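Local coordinates for protein protease (Helicobacter pylori, PDB 5EUF) that probably acts as a zinc-dependent M16-family peptidase that cleaves the cytoplasmic domain of human junctional adhesion molecule A and compromises the gastric epithelial barrier, at residues I31-Y37 and I90-K96; V19-P23 and S202-F206; K291-A295 and A325-E329; W251-K257 and Q411-L417. One frame throughout, in Å; residues are numbered along the deposited sequence.

From the N terminus, strand residues 19-23 open contact 2, which closes only when the chain reaches helix residues 202-206. Contact 1, 31-37 with 90-96, falls within that span: it pairs two strands of a six-stranded sheet, and contact 2 packs a helix on another strand of it. Then 251-257 opens contact 4, closed near the C terminus by 411-417, which pairs two strands of a second, five-stranded sheet. Contact 3 lies within this span and sets the loop before strand 295-302 against helix 323-338. Contacts 3 and 4 touch, Leu326 CB lying 3.7 Å from Val252 CG1. The centres of contacts 1 and 4 are about 32 Å apart, on opposite sides of the chain's centre.

Contact 1: residues I31-Y37 and I90-K96; sequences IEVDVLY and ITRYFIK
Val33, Val35 and Tyr37 pair antiparallel with Ile95, Tyr93 and Thr91, each couple sharing two backbone hydrogen bonds; Val35 N to Tyr93 O is 2.8 Å. Their side chains form the closely packed face. The rings of Tyr37 and Tyr93 meet rim to rim, CD2 of Tyr37 being 3.7 Å from CE2 of Tyr93, with planes at 86° and neither lying over the other. Helix 102-113 covers this face, Phe109 touching both Val35 and Ile95. Tyr93 OH bonds to Tyr187 OH, and the Tyr187 ring stacks on Tyr37.

The other face, with Glu32, Asp34, Leu36, Arg92, Phe94 and Lys96, is more polar and partly open to solvent on the side of 90-96. Arg92 reaches along the sheet with its chain extended from CG to NE (chi2 171°), passing Leu36 CD2 on the way. NE of Arg92 then meets Asp34 OD2 at 3.1 Å, and NH1 of Arg92 meets Glu32 OE1 at 3.1 Å, so one guanidinium links two carboxylates and probably offsets part of their mutual repulsion. CD2 of Phe94 sits over one face of that guanidinium, offset toward its rim. Lys96 NZ, 4.5 Å from Glu32 OE2, instead bonds to Ser366 OG. Helix 365-376 covers the carboxylate side, with Ala369 on Glu32 and Asp34.

Tyr93 comes about 4 Å, side chain to side chain, from Glu56, the probable proton acceptor. Adjacent antiparallel strands backed by helices, with helix 51-58, which carries the probable catalytic glutamate and a zinc-binding histidine, beside them, are consistent with the zinc-binding domain of M16 peptidases.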
loop_
_atom_site.group_PDB
_atom_site.type_symbol
_atom_site.label_atom_id
_atom_site.label_comp_id
_atom_site.label_asym_id
_atom_site.label_seq_id
_atom_site.Cartn_x
_atom_site.Cartn_y
_atom_site.Cartn_z
ATOM N N ILE B 31 24.911 10.003 -32.807
ATOM C CA ILE B 31 25.001 9.054 -31.700
ATOM C C ILE B 31 24.013 9.402 -30.594
ATOM O O ILE B 31 23.401 10.470 -30.604
ATOM C CB ILE B 31 26.412 9.007 -31.073
ATOM C CG1 ILE B 31 26.710 10.316 -30.338
ATOM C CG2 ILE B 31 27.473 8.695 -32.121
ATOM C CD1 ILE B 31 27.988 10.285 -29.542
ATOM N N GLU B 32 23.864 8.492 -29.639
ATOM C CA GLU B 32 23.101 8.777 -28.430
ATOM C C GLU B 32 23.862 8.306 -27.197
ATOM O O GLU B 32 24.325 7.165 -27.138
ATOM C CB GLU B 32 21.720 8.122 -28.477
ATOM C CG GLU B 32 20.894 8.403 -27.229
ATOM C CD GLU B 32 19.464 7.921 -27.338
ATOM O OE1 GLU B 32 18.994 7.237 -26.406
ATOM O OE2 GLU B 32 18.804 8.238 -28.348
ATOM N N VAL B 33 23.989 9.192 -26.214
ATOM C CA VAL B 33 24.714 8.880 -24.988
ATOM C C VAL B 33 23.747 8.606 -23.843
ATOM O O VAL B 33 23.097 9.520 -23.345
ATOM C CB VAL B 33 25.660 10.026 -24.588
ATOM C CG1 VAL B 33 26.503 9.620 -23.396
ATOM C CG2 VAL B 33 26.544 10.412 -25.759
ATOM N N ASP B 34 23.663 7.347 -23.423
ATOM C CA ASP B 34 22.724 6.950 -22.378
ATOM C C ASP B 34 23.383 6.709 -21.025
ATOM O O ASP B 34 24.468 6.132 -20.939
ATOM C CB ASP B 34 21.970 5.683 -22.790
ATOM C CG ASP B 34 20.869 5.959 -23.783
ATOM O OD1 ASP B 34 21.181 6.163 -24.973
ATOM O OD2 ASP B 34 19.690 5.964 -23.372
ATOM N N VAL B 35 22.710 7.159 -19.973
ATOM C CA VAL B 35 23.056 6.780 -18.611
ATOM C C VAL B 35 21.842 6.144 -17.952
ATOM O O VAL B 35 20.835 6.808 -17.717
ATOM C CB VAL B 35 23.527 7.977 -17.774
ATOM C CG1 VAL B 35 23.671 7.573 -16.315
ATOM C CG2 VAL B 35 24.840 8.511 -18.311
ATOM N N LEU B 36 21.937 4.851 -17.668
ATOM C CA LEU B 36 20.830 4.123 -17.068
ATOM C C LEU B 36 21.075 3.862 -15.586
ATOM O O LEU B 36 22.134 3.367 -15.201
ATOM C CB LEU B 36 20.608 2.795 -17.786
ATOM C CG LEU B 36 20.670 2.797 -19.309
ATOM C CD1 LEU B 36 20.512 1.378 -19.829
ATOM C CD2 LEU B 36 19.602 3.707 -19.884
ATOM N N TYR B 37 20.094 4.195 -14.757
ATOM C CA TYR B 37 20.149 3.843 -13.347
ATOM C C TYR B 37 19.122 2.760 -13.052
ATOM O O TYR B 37 17.948 2.896 -13.401
ATOM C CB TYR B 37 19.902 5.068 -12.469
ATOM C CG TYR B 37 21.026 6.080 -12.487
ATOM C CD1 TYR B 37 22.148 5.915 -11.682
ATOM C CD2 TYR B 37 20.960 7.206 -13.298
ATOM C CE1 TYR B 37 23.174 6.841 -11.689
ATOM C CE2 TYR B 37 21.979 8.138 -13.312
ATOM C CZ TYR B 37 23.085 7.950 -12.509
ATOM O OH TYR B 37 24.103 8.874 -12.525
ATOM N N ILE B 90 13.258 1.469 -14.082
ATOM C CA ILE B 90 14.482 2.067 -14.602
ATOM C C ILE B 90 14.387 3.588 -14.724
ATOM O O ILE B 90 13.375 4.125 -15.173
ATOM C CB ILE B 90 14.836 1.452 -15.982
ATOM C CG1 ILE B 90 15.970 2.222 -16.661
ATOM C CG2 ILE B 90 13.613 1.413 -16.887
ATOM C CD1 ILE B 90 16.205 1.804 -18.100
ATOM N N THR B 91 15.440 4.274 -14.289
ATOM C CA THR B 91 15.597 5.705 -14.539
ATOM C C THR B 91 16.591 5.903 -15.681
ATOM O O THR B 91 17.685 5.337 -15.660
ATOM C CB THR B 91 16.088 6.461 -13.290
ATOM O OG1 THR B 91 15.119 6.341 -12.242
ATOM C CG2 THR B 91 16.294 7.931 -13.609
ATOM N N ARG B 92 16.218 6.707 -16.673
ATOM C CA ARG B 92 16.994 6.784 -17.909
ATOM C C ARG B 92 17.234 8.208 -18.410
ATOM O O ARG B 92 16.296 8.983 -18.594
ATOM C CB ARG B 92 16.292 5.965 -18.992
ATOM C CG ARG B 92 16.919 6.039 -20.369
ATOM C CD ARG B 92 16.260 5.024 -21.287
ATOM N NE ARG B 92 16.784 5.068 -22.648
ATOM C CZ ARG B 92 16.207 5.724 -23.649
ATOM N NH1 ARG B 92 16.757 5.705 -24.856
ATOM N NH2 ARG B 92 15.081 6.394 -23.445
ATOM N N TYR B 93 18.504 8.535 -18.639
ATOM C CA TYR B 93 18.895 9.825 -19.201
ATOM C C TYR B 93 19.647 9.612 -20.513
ATOM O O TYR B 93 20.418 8.659 -20.635
ATOM C CB TYR B 93 19.781 10.607 -18.226
ATOM C CG TYR B 93 19.218 10.782 -16.832
ATOM C CD1 TYR B 93 18.468 11.904 -16.499
ATOM C CD2 TYR B 93 19.457 9.836 -15.841
ATOM C CE1 TYR B 93 17.957 12.071 -15.224
ATOM C CE2 TYR B 93 18.953 9.996 -14.562
ATOM C CZ TYR B 93 18.202 11.115 -14.258
ATOM O OH TYR B 93 17.699 11.277 -12.987
ATOM N N PHE B 94 19.440 10.494 -21.489
ATOM C CA PHE B 94 20.177 10.384 -22.747
ATOM C C PHE B 94 20.338 11.713 -23.481
ATOM O O PHE B 94 19.471 12.585 -23.421
ATOM C CB PHE B 94 19.510 9.358 -23.676
ATOM C CG PHE B 94 18.111 9.723 -24.089
ATOM C CD1 PHE B 94 17.884 10.492 -25.222
ATOM C CD2 PHE B 94 17.022 9.281 -23.354
ATOM C CE1 PHE B 94 16.598 10.826 -25.602
ATOM C CE2 PHE B 94 15.734 9.608 -23.731
ATOM C CZ PHE B 94 15.522 10.382 -24.857
ATOM N N ILE B 95 21.463 11.846 -24.181
ATOM C CA ILE B 95 21.733 13.008 -25.020
ATOM C C ILE B 95 21.787 12.609 -26.491
ATOM O O ILE B 95 22.498 11.675 -26.861
ATOM C CB ILE B 95 23.067 13.692 -24.642
ATOM C CG1 ILE B 95 22.998 14.278 -23.231
ATOM C CG2 ILE B 95 23.409 14.786 -25.638
ATOM C CD1 ILE B 95 24.277 14.964 -22.801
ATOM N N LYS B 96 21.026 13.315 -27.322
ATOM C CA LYS B 96 21.071 13.119 -28.767
ATOM C C LYS B 96 22.024 14.118 -29.409
ATOM O O LYS B 96 21.770 15.320 -29.387
ATOM C CB LYS B 96 19.678 13.266 -29.380
ATOM C CG LYS B 96 18.798 12.043 -29.235
ATOM C CD LYS B 96 19.339 10.894 -30.061
ATOM C CE LYS B 96 19.372 11.242 -31.538
ATOM N NZ LYS B 96 19.856 10.096 -32.351
#

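Contact 2: residues V19-P23 and S202-F206; sequences VVSVP and SQKVF
Ser21 OG and Ser202 OG share a hydrogen bond of 2.8 Å, the polar centre of a contact in which the first turn of helix 202-213 lies against strand 18-23. Either hydroxyl could donate. Pro23 CG adds an apolar neighbour, 3.2 Å from Ser202 OG. On the other flank of Ser21, Val205 brings its CG2 to 3.9 Å from Ser21 OG. Farther along, the Phe206 ring presents its edge to Val19: its CD1 is 3.8 Å from Val19 CG1, and its CE1 lies 3.5 Å from Val19 O. Ser202 O lies over one face of the same ring, toward its rim, and also accepts the helical bond from Phe206 N.

The hydroxyl of Ser21 is sent across to the helix by its first torsion, OG lying anti to the backbone N (chi1 170°). Beyond this shell, strand 18-23 is held between strands 9-12 and 192-198, through backbone bonds of Ser21 to Glu9 and of Val20 to Val194 and Val196. At the helix start, Asn201 OD1 accepts from Lys204 N. Both serines are buried, and their mutual bond probably repays part of the cost of burying two hydroxyls within otherwise apolar packing.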
loop_
_atom_site.group_PDB
_atom_site.type_symbol
_atom_site.label_atom_id
_atom_site.label_comp_id
_atom_site.label_asym_id
_atom_site.label_seq_id
_atom_site.Cartn_x
_atom_site.Cartn_y
_atom_site.Cartn_z
ATOM N N VAL B 19 29.761 -0.330 -19.035
ATOM C CA VAL B 19 29.820 0.508 -20.224
ATOM C C VAL B 19 29.517 -0.316 -21.467
ATOM O O VAL B 19 30.226 -1.275 -21.771
ATOM C CB VAL B 19 31.198 1.181 -20.386
ATOM C CG1 VAL B 19 31.117 2.319 -21.392
ATOM C CG2 VAL B 19 31.696 1.692 -19.049
ATOM N N VAL B 20 28.462 0.059 -22.182
ATOM C CA VAL B 20 28.047 -0.677 -23.369
ATOM C C VAL B 20 28.106 0.194 -24.620
ATOM O O VAL B 20 27.449 1.234 -24.700
ATOM C CB VAL B 20 26.621 -1.239 -23.218
ATOM C CG1 VAL B 20 26.232 -2.025 -24.461
ATOM C CG2 VAL B 20 26.520 -2.110 -21.970
ATOM N N SER B 21 28.901 -0.247 -25.590
ATOM C CA SER B 21 29.042 0.449 -26.860
ATOM C C SER B 21 28.357 -0.330 -27.978
ATOM O O SER B 21 28.640 -1.510 -28.186
ATOM C CB SER B 21 30.524 0.659 -27.189
ATOM O OG SER B 21 30.695 1.131 -28.514
ATOM N N VAL B 22 27.447 0.327 -28.690
ATOM C CA VAL B 22 26.748 -0.310 -29.801
ATOM C C VAL B 22 26.980 0.472 -31.093
ATOM O O VAL B 22 26.176 1.330 -31.459
ATOM C CB VAL B 22 25.230 -0.422 -29.534
ATOM C CG1 VAL B 22 24.580 -1.361 -30.542
ATOM C CG2 VAL B 22 24.972 -0.909 -28.120
ATOM N N PRO B 23 28.092 0.182 -31.784
ATOM C CA PRO B 23 28.457 0.896 -33.011
ATOM C C PRO B 23 27.451 0.696 -34.137
ATOM O O PRO B 23 26.837 -0.367 -34.243
ATOM C CB PRO B 23 29.811 0.285 -33.387
ATOM C CG PRO B 23 30.332 -0.305 -32.128
ATOM C CD PRO B 23 29.127 -0.786 -31.384
ATOM N N SER B 202 34.119 1.876 -30.468
ATOM C CA SER B 202 33.936 1.320 -29.131
ATOM C C SER B 202 35.104 1.629 -28.198
ATOM O O SER B 202 34.900 1.965 -27.031
ATOM C CB SER B 202 33.730 -0.193 -29.211
ATOM O OG SER B 202 32.505 -0.507 -29.844
ATOM N N GLN B 203 36.325 1.510 -28.712
ATOM C CA GLN B 203 37.513 1.768 -27.906
ATOM C C GLN B 203 37.622 3.247 -27.552
ATOM O O GLN B 203 38.252 3.607 -26.558
ATOM C CB GLN B 203 38.777 1.301 -28.633
ATOM C CG GLN B 203 38.880 -0.210 -28.796
ATOM C CD GLN B 203 39.052 -0.936 -27.474
ATOM O OE1 GLN B 203 39.479 -0.350 -26.477
ATOM N NE2 GLN B 203 38.716 -2.222 -27.459
ATOM N N LYS B 204 37.006 4.099 -28.366
ATOM C CA LYS B 204 36.940 5.523 -28.056
ATOM C C LYS B 204 35.887 5.767 -26.982
ATOM O O LYS B 204 36.085 6.584 -26.083
ATOM C CB LYS B 204 36.627 6.347 -29.306
ATOM C CG LYS B 204 36.545 7.845 -29.041
ATOM C CD LYS B 204 36.230 8.629 -30.307
ATOM C CE LYS B 204 36.072 10.115 -30.013
ATOM N NZ LYS B 204 37.299 10.697 -29.398
ATOM N N VAL B 205 34.768 5.055 -27.086
ATOM C CA VAL B 205 33.711 5.126 -26.083
ATOM C C VAL B 205 34.243 4.697 -24.722
ATOM O O VAL B 205 34.026 5.374 -23.715
ATOM C CB VAL B 205 32.500 4.238 -26.457
ATOM C CG1 VAL B 205 31.539 4.115 -25.284
ATOM C CG2 VAL B 205 31.781 4.791 -27.674
ATOM N N PHE B 206 34.955 3.575 -24.702
ATOM C CA PHE B 206 35.473 3.020 -23.458
ATOM C C PHE B 206 36.478 3.947 -22.782
ATOM O O PHE B 206 36.338 4.254 -21.599
ATOM C CB PHE B 206 36.108 1.651 -23.712
ATOM C CG PHE B 206 35.111 0.576 -24.032
ATOM C CD1 PHE B 206 33.818 0.644 -23.539
ATOM C CD2 PHE B 206 35.461 -0.500 -24.828
ATOM C CE1 PHE B 206 32.895 -0.340 -23.832
ATOM C CE2 PHE B 206 34.542 -1.489 -25.124
ATOM C CZ PHE B 206 33.257 -1.408 -24.626
#

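Contact 3: residues K291-A295 and A325-E329; sequences KKRLA and ALQKE
Lys292 NZ donates to Glu329 OE1 in a salt bridge modelled at 2.5 Å, its fine geometry doubtful at this resolution. The two side chains come from opposite directions. Lys292 is extended beyond CG (chi2 178°), which carries its ammonium across to helix 323-338, whereas Glu329 bends at its second torsion (chi2 -63°). As modelled, the ammonium meets OE1 from above the carboxylate plane, 42° out of it. OE2 of Glu329 is farther, 3.9 Å from the same NZ.

Beside this bridge the contact turns apolar. Leu294 CD2 rests 3.7 Å from Glu329 CG, the two side chains crossing at about a right angle, so the leucine lies against the aliphatic part of the glutamate. Leu326 turns its CD2 branch to both Leu294 and Ala295, 4.1 Å from Leu294 CB and 3.9 Å from Ala295 CB.

Segment 291-295 is the connection from helix 284-289 into strand 295-302, laid against helix 323-338, and its backbone is served from outside the pair. Asn318 takes part twice, its ND2 donating to Arg293 O and its backbone bonding to that of Leu294, which is also joined to Leu288. Within the helix, Glu329 N has weak bonds to Ala325 O and Leu326 O.

Leu288 also touches Glu329, while Glu287 touches Lys292 and adds a second acidic residue. Lys292 is exposed, and the bridge lies at the solvent-facing margin of the leucine packing; an ion pair so placed is probably weakened by water, leaving the apolar contact of Leu294, Ala295 and Leu326 as the more sheltered part.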
loop_
_atom_site.group_PDB
_atom_site.type_symbol
_atom_site.label_atom_id
_atom_site.label_comp_id
_atom_site.label_asym_id
_atom_site.label_seq_id
_atom_site.Cartn_x
_atom_site.Cartn_y
_atom_site.Cartn_z
ATOM N N LYS B 291 -16.426 -0.312 -35.949
ATOM C CA LYS B 291 -17.635 -1.068 -36.273
ATOM C C LYS B 291 -18.822 -0.737 -35.366
ATOM O O LYS B 291 -19.970 -0.774 -35.807
ATOM C CB LYS B 291 -17.348 -2.570 -36.212
ATOM N N LYS B 292 -18.551 -0.414 -34.105
ATOM C CA LYS B 292 -19.624 -0.126 -33.158
ATOM C C LYS B 292 -19.590 1.315 -32.659
ATOM O O LYS B 292 -20.582 1.812 -32.122
ATOM C CB LYS B 292 -19.562 -1.093 -31.975
ATOM C CG LYS B 292 -19.776 -2.544 -32.367
ATOM C CD LYS B 292 -19.665 -3.475 -31.175
ATOM C CE LYS B 292 -19.805 -4.925 -31.606
ATOM N NZ LYS B 292 -19.632 -5.868 -30.468
ATOM N N ARG B 293 -18.448 1.974 -32.843
ATOM C CA ARG B 293 -18.261 3.366 -32.432
ATOM C C ARG B 293 -18.597 3.575 -30.957
ATOM O O ARG B 293 -19.199 4.582 -30.584
ATOM C CB ARG B 293 -19.108 4.300 -33.303
ATOM N N LEU B 294 -18.200 2.618 -30.123
ATOM C CA LEU B 294 -18.497 2.668 -28.694
ATOM C C LEU B 294 -17.476 3.496 -27.924
ATOM O O LEU B 294 -17.823 4.179 -26.959
ATOM C CB LEU B 294 -18.559 1.254 -28.113
ATOM C CG LEU B 294 -19.950 0.695 -27.811
ATOM C CD1 LEU B 294 -20.838 0.748 -29.042
ATOM C CD2 LEU B 294 -19.849 -0.726 -27.284
ATOM N N ALA B 295 -16.219 3.435 -28.352
ATOM C CA ALA B 295 -15.147 4.150 -27.668
ATOM C C ALA B 295 -14.399 5.100 -28.601
ATOM O O ALA B 295 -14.134 4.771 -29.758
ATOM C CB ALA B 295 -14.178 3.163 -27.038
ATOM N N ALA B 325 -20.464 -1.174 -20.550
ATOM C CA ALA B 325 -20.695 -1.586 -21.930
ATOM C C ALA B 325 -19.370 -1.850 -22.638
ATOM O O ALA B 325 -19.278 -2.725 -23.499
ATOM C CB ALA B 325 -21.498 -0.530 -22.676
ATOM N N LEU B 326 -18.346 -1.088 -22.263
ATOM C CA LEU B 326 -17.010 -1.274 -22.814
ATOM C C LEU B 326 -16.395 -2.574 -22.320
ATOM O O LEU B 326 -15.743 -3.290 -23.080
ATOM C CB LEU B 326 -16.105 -0.097 -22.448
ATOM C CG LEU B 326 -16.479 1.260 -23.039
ATOM C CD1 LEU B 326 -15.508 2.332 -22.569
ATOM C CD2 LEU B 326 -16.506 1.185 -24.557
ATOM N N GLN B 327 -16.604 -2.874 -21.041
ATOM C CA GLN B 327 -16.072 -4.093 -20.449
ATOM C C GLN B 327 -16.729 -5.326 -21.057
ATOM O O GLN B 327 -16.063 -6.324 -21.333
ATOM C CB GLN B 327 -16.270 -4.098 -18.935
ATOM C CG GLN B 327 -15.610 -5.285 -18.255
ATOM C CD GLN B 327 -16.240 -5.627 -16.925
ATOM O OE1 GLN B 327 -17.283 -5.084 -16.561
ATOM N NE2 GLN B 327 -15.609 -6.536 -16.189
ATOM N N LYS B 328 -18.040 -5.250 -21.263
ATOM C CA LYS B 328 -18.791 -6.360 -21.834
ATOM C C LYS B 328 -18.263 -6.740 -23.213
ATOM O O LYS B 328 -18.316 -7.904 -23.608
ATOM C CB LYS B 328 -20.279 -6.010 -21.920
ATOM N N GLU B 329 -17.739 -5.752 -23.935
ATOM C CA GLU B 329 -17.270 -5.963 -25.300
ATOM C C GLU B 329 -15.846 -6.509 -25.360
ATOM O O GLU B 329 -15.577 -7.459 -26.095
ATOM C CB GLU B 329 -17.355 -4.660 -26.099
ATOM C CG GLU B 329 -18.770 -4.139 -26.300
ATOM C CD GLU B 329 -19.642 -5.088 -27.104
ATOM O OE1 GLU B 329 -19.107 -5.790 -27.990
ATOM O OE2 GLU B 329 -20.864 -5.132 -26.849
#

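Contact 4: residues W251-K257 and Q411-L417; sequences WVALGYK and QSTTVFL
Trp251 and Leu417 lie side by side and point the same way, their CB atoms 3.6 Å apart, at one end of an antiparallel pairing. With CG anti to the backbone N (chi1 -166°), Leu417 leans to the tryptophan, and its CD2 comes obliquely to the indole, 3.9 Å from Trp251 CD1. Along the same face come Ala253 with Val415 and Gly255 with Thr413. Ala253 and the side-chain-less Gly255 leave the middle of this face low, beyond the bulk of Trp251, and helix 142-154 packs onto it: Leu146 touches both Ala253 and Val415, while Phe150 and Ala154 touch Thr413.

The strands are neighbours in a five-stranded mixed sheet, of the kind found in the M16 peptidase family, in which helices pack against a sheet. Backbone bonds join each of these three couples twice, Gly255 N to Thr413 O being 2.8 Å, and a further one runs from Lys257 N to Gln411 O.

On the opposite face the bumps run the whole length and come from both strands. Val252 fits its CG2 branch against the edge of the Phe416 ring, 3.8 Å from CE1. Leu254 slants across Thr414, with CD1 of the leucine 3.3 Å from OG1 of the threonine. Next along, the Tyr256 ring lies obliquely beside Ser412, its CE2 3.6 Å from CB of the serine, whose OG is bonded to Asp409 O. Helix 323-338 fills the relief of this face, setting Leu326 on Val252, Ile330 on Leu254, Leu334 on Tyr256 and Gln327 on Phe416.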
loop_
_atom_site.group_PDB
_atom_site.type_symbol
_atom_site.label_atom_id
_atom_site.label_comp_id
_atom_site.label_asym_id
_atom_site.label_seq_id
_atom_site.Cartn_x
_atom_site.Cartn_y
_atom_site.Cartn_z
ATOM N N TRP B 251 -14.550 5.941 -18.750
ATOM C CA TRP B 251 -13.368 5.171 -19.122
ATOM C C TRP B 251 -13.333 3.824 -18.405
ATOM O O TRP B 251 -14.015 3.630 -17.400
ATOM C CB TRP B 251 -12.100 5.962 -18.805
ATOM C CG TRP B 251 -11.960 7.217 -19.606
ATOM C CD1 TRP B 251 -12.664 8.375 -19.446
ATOM C CD2 TRP B 251 -11.053 7.444 -20.689
ATOM N NE1 TRP B 251 -12.254 9.308 -20.368
ATOM C CE2 TRP B 251 -11.265 8.761 -21.142
ATOM C CE3 TRP B 251 -10.081 6.662 -21.319
ATOM C CZ2 TRP B 251 -10.544 9.311 -22.198
ATOM C CZ3 TRP B 251 -9.368 7.209 -22.367
ATOM C CH2 TRP B 251 -9.602 8.521 -22.796
ATOM N N VAL B 252 -12.535 2.897 -18.925
ATOM C CA VAL B 252 -12.387 1.586 -18.302
ATOM C C VAL B 252 -10.946 1.087 -18.391
ATOM O O VAL B 252 -10.259 1.301 -19.390
ATOM C CB VAL B 252 -13.331 0.542 -18.944
ATOM C CG1 VAL B 252 -13.012 0.362 -20.417
ATOM C CG2 VAL B 252 -13.254 -0.793 -18.207
ATOM N N ALA B 253 -10.485 0.443 -17.327
ATOM C CA ALA B 253 -9.187 -0.208 -17.335
ATOM C C ALA B 253 -9.342 -1.666 -16.929
ATOM O O ALA B 253 -9.757 -1.962 -15.812
ATOM C CB ALA B 253 -8.221 0.507 -16.410
ATOM N N LEU B 254 -9.025 -2.572 -17.846
ATOM C CA LEU B 254 -9.091 -4.001 -17.563
ATOM C C LEU B 254 -7.706 -4.615 -17.698
ATOM O O LEU B 254 -7.155 -4.687 -18.794
ATOM C CB LEU B 254 -10.081 -4.700 -18.499
ATOM C CG LEU B 254 -10.132 -6.231 -18.432
ATOM C CD1 LEU B 254 -10.457 -6.719 -17.027
ATOM C CD2 LEU B 254 -11.133 -6.786 -19.434
ATOM N N GLY B 255 -7.145 -5.054 -16.578
ATOM C CA GLY B 255 -5.805 -5.602 -16.575
ATOM C C GLY B 255 -5.740 -7.018 -16.047
ATOM O O GLY B 255 -6.461 -7.385 -15.120
ATOM N N TYR B 256 -4.867 -7.816 -16.649
ATOM C CA TYR B 256 -4.656 -9.191 -16.221
ATOM C C TYR B 256 -3.215 -9.374 -15.764
ATOM O O TYR B 256 -2.287 -8.889 -16.413
ATOM C CB TYR B 256 -4.991 -10.165 -17.354
ATOM C CG TYR B 256 -6.464 -10.231 -17.698
ATOM C CD1 TYR B 256 -7.018 -9.377 -18.644
ATOM C CD2 TYR B 256 -7.301 -11.147 -17.074
ATOM C CE1 TYR B 256 -8.368 -9.437 -18.961
ATOM C CE2 TYR B 256 -8.648 -11.217 -17.384
ATOM C CZ TYR B 256 -9.176 -10.360 -18.326
ATOM O OH TYR B 256 -10.518 -10.431 -18.630
ATOM N N LYS B 257 -3.031 -10.064 -14.641
ATOM C CA LYS B 257 -1.694 -10.338 -14.126
ATOM C C LYS B 257 -0.897 -11.167 -15.121
ATOM O O LYS B 257 -1.450 -11.982 -15.858
ATOM C CB LYS B 257 -1.761 -11.051 -12.774
ATOM C CG LYS B 257 -2.112 -10.137 -11.613
ATOM C CD LYS B 257 -1.013 -9.116 -11.345
ATOM C CE LYS B 257 -1.453 -8.102 -10.299
ATOM N NZ LYS B 257 -1.919 -8.746 -9.037
ATOM N N GLN B 411 -7.478 -13.258 -12.277
ATOM C CA GLN B 411 -6.290 -12.410 -12.326
ATOM C C GLN B 411 -6.643 -11.045 -12.902
ATOM O O GLN B 411 -5.763 -10.245 -13.224
ATOM C CB GLN B 411 -5.188 -13.060 -13.162
ATOM C CG GLN B 411 -4.785 -14.444 -12.705
ATOM C CD GLN B 411 -3.715 -15.047 -13.591
ATOM O OE1 GLN B 411 -3.022 -14.332 -14.320
ATOM N NE2 GLN B 411 -3.575 -16.368 -13.539
ATOM N N SER B 412 -7.941 -10.787 -13.030
ATOM C CA SER B 412 -8.411 -9.555 -13.645
ATOM C C SER B 412 -8.531 -8.425 -12.634
ATOM O O SER B 412 -8.913 -8.632 -11.485
ATOM C CB SER B 412 -9.761 -9.777 -14.330
ATOM O OG SER B 412 -10.804 -9.903 -13.379
ATOM N N THR B 413 -8.191 -7.224 -13.083
ATOM C CA THR B 413 -8.395 -6.012 -12.309
ATOM C C THR B 413 -9.134 -5.015 -13.185
ATOM O O THR B 413 -8.724 -4.749 -14.312
ATOM C CB THR B 413 -7.069 -5.408 -11.827
ATOM O OG1 THR B 413 -6.351 -6.380 -11.053
ATOM C CG2 THR B 413 -7.325 -4.166 -10.985
ATOM N N THR B 414 -10.233 -4.474 -12.672
ATOM C CA THR B 414 -11.083 -3.597 -13.462
ATOM C C THR B 414 -11.371 -2.287 -12.740
ATOM O O THR B 414 -11.846 -2.285 -11.607
ATOM C CB THR B 414 -12.413 -4.283 -13.808
ATOM O OG1 THR B 414 -12.156 -5.504 -14.512
ATOM C CG2 THR B 414 -13.271 -3.376 -14.665
ATOM N N VAL B 415 -11.084 -1.169 -13.400
ATOM C CA VAL B 415 -11.345 0.141 -12.815
ATOM C C VAL B 415 -12.210 0.993 -13.737
ATOM O O VAL B 415 -11.862 1.217 -14.896
ATOM C CB VAL B 415 -10.036 0.893 -12.508
ATOM C CG1 VAL B 415 -10.332 2.287 -11.977
ATOM C CG2 VAL B 415 -9.196 0.105 -11.515
ATOM N N PHE B 416 -13.340 1.462 -13.214
ATOM C CA PHE B 416 -14.264 2.297 -13.978
ATOM C C PHE B 416 -14.069 3.778 -13.664
ATOM O O PHE B 416 -13.863 4.156 -12.510
ATOM C CB PHE B 416 -15.712 1.898 -13.689
ATOM C CG PHE B 416 -16.050 0.491 -14.089
ATOM C CD1 PHE B 416 -15.705 0.008 -15.340
ATOM C CD2 PHE B 416 -16.714 -0.352 -13.210
ATOM C CE1 PHE B 416 -16.019 -1.289 -15.708
ATOM C CE2 PHE B 416 -17.031 -1.648 -13.571
ATOM C CZ PHE B 416 -16.683 -2.117 -14.821
ATOM N N LEU B 417 -14.145 4.614 -14.694
ATOM C CA LEU B 417 -14.047 6.056 -14.503
ATOM C C LEU B 417 -15.362 6.741 -14.865
ATOM O O LEU B 417 -15.782 6.733 -16.021
ATOM C CB LEU B 417 -12.901 6.631 -15.331
ATOM C CG LEU B 417 -12.484 8.052 -14.956
ATOM C CD1 LEU B 417 -12.145 8.129 -13.480
ATOM C CD2 LEU B 417 -11.306 8.499 -15.802
#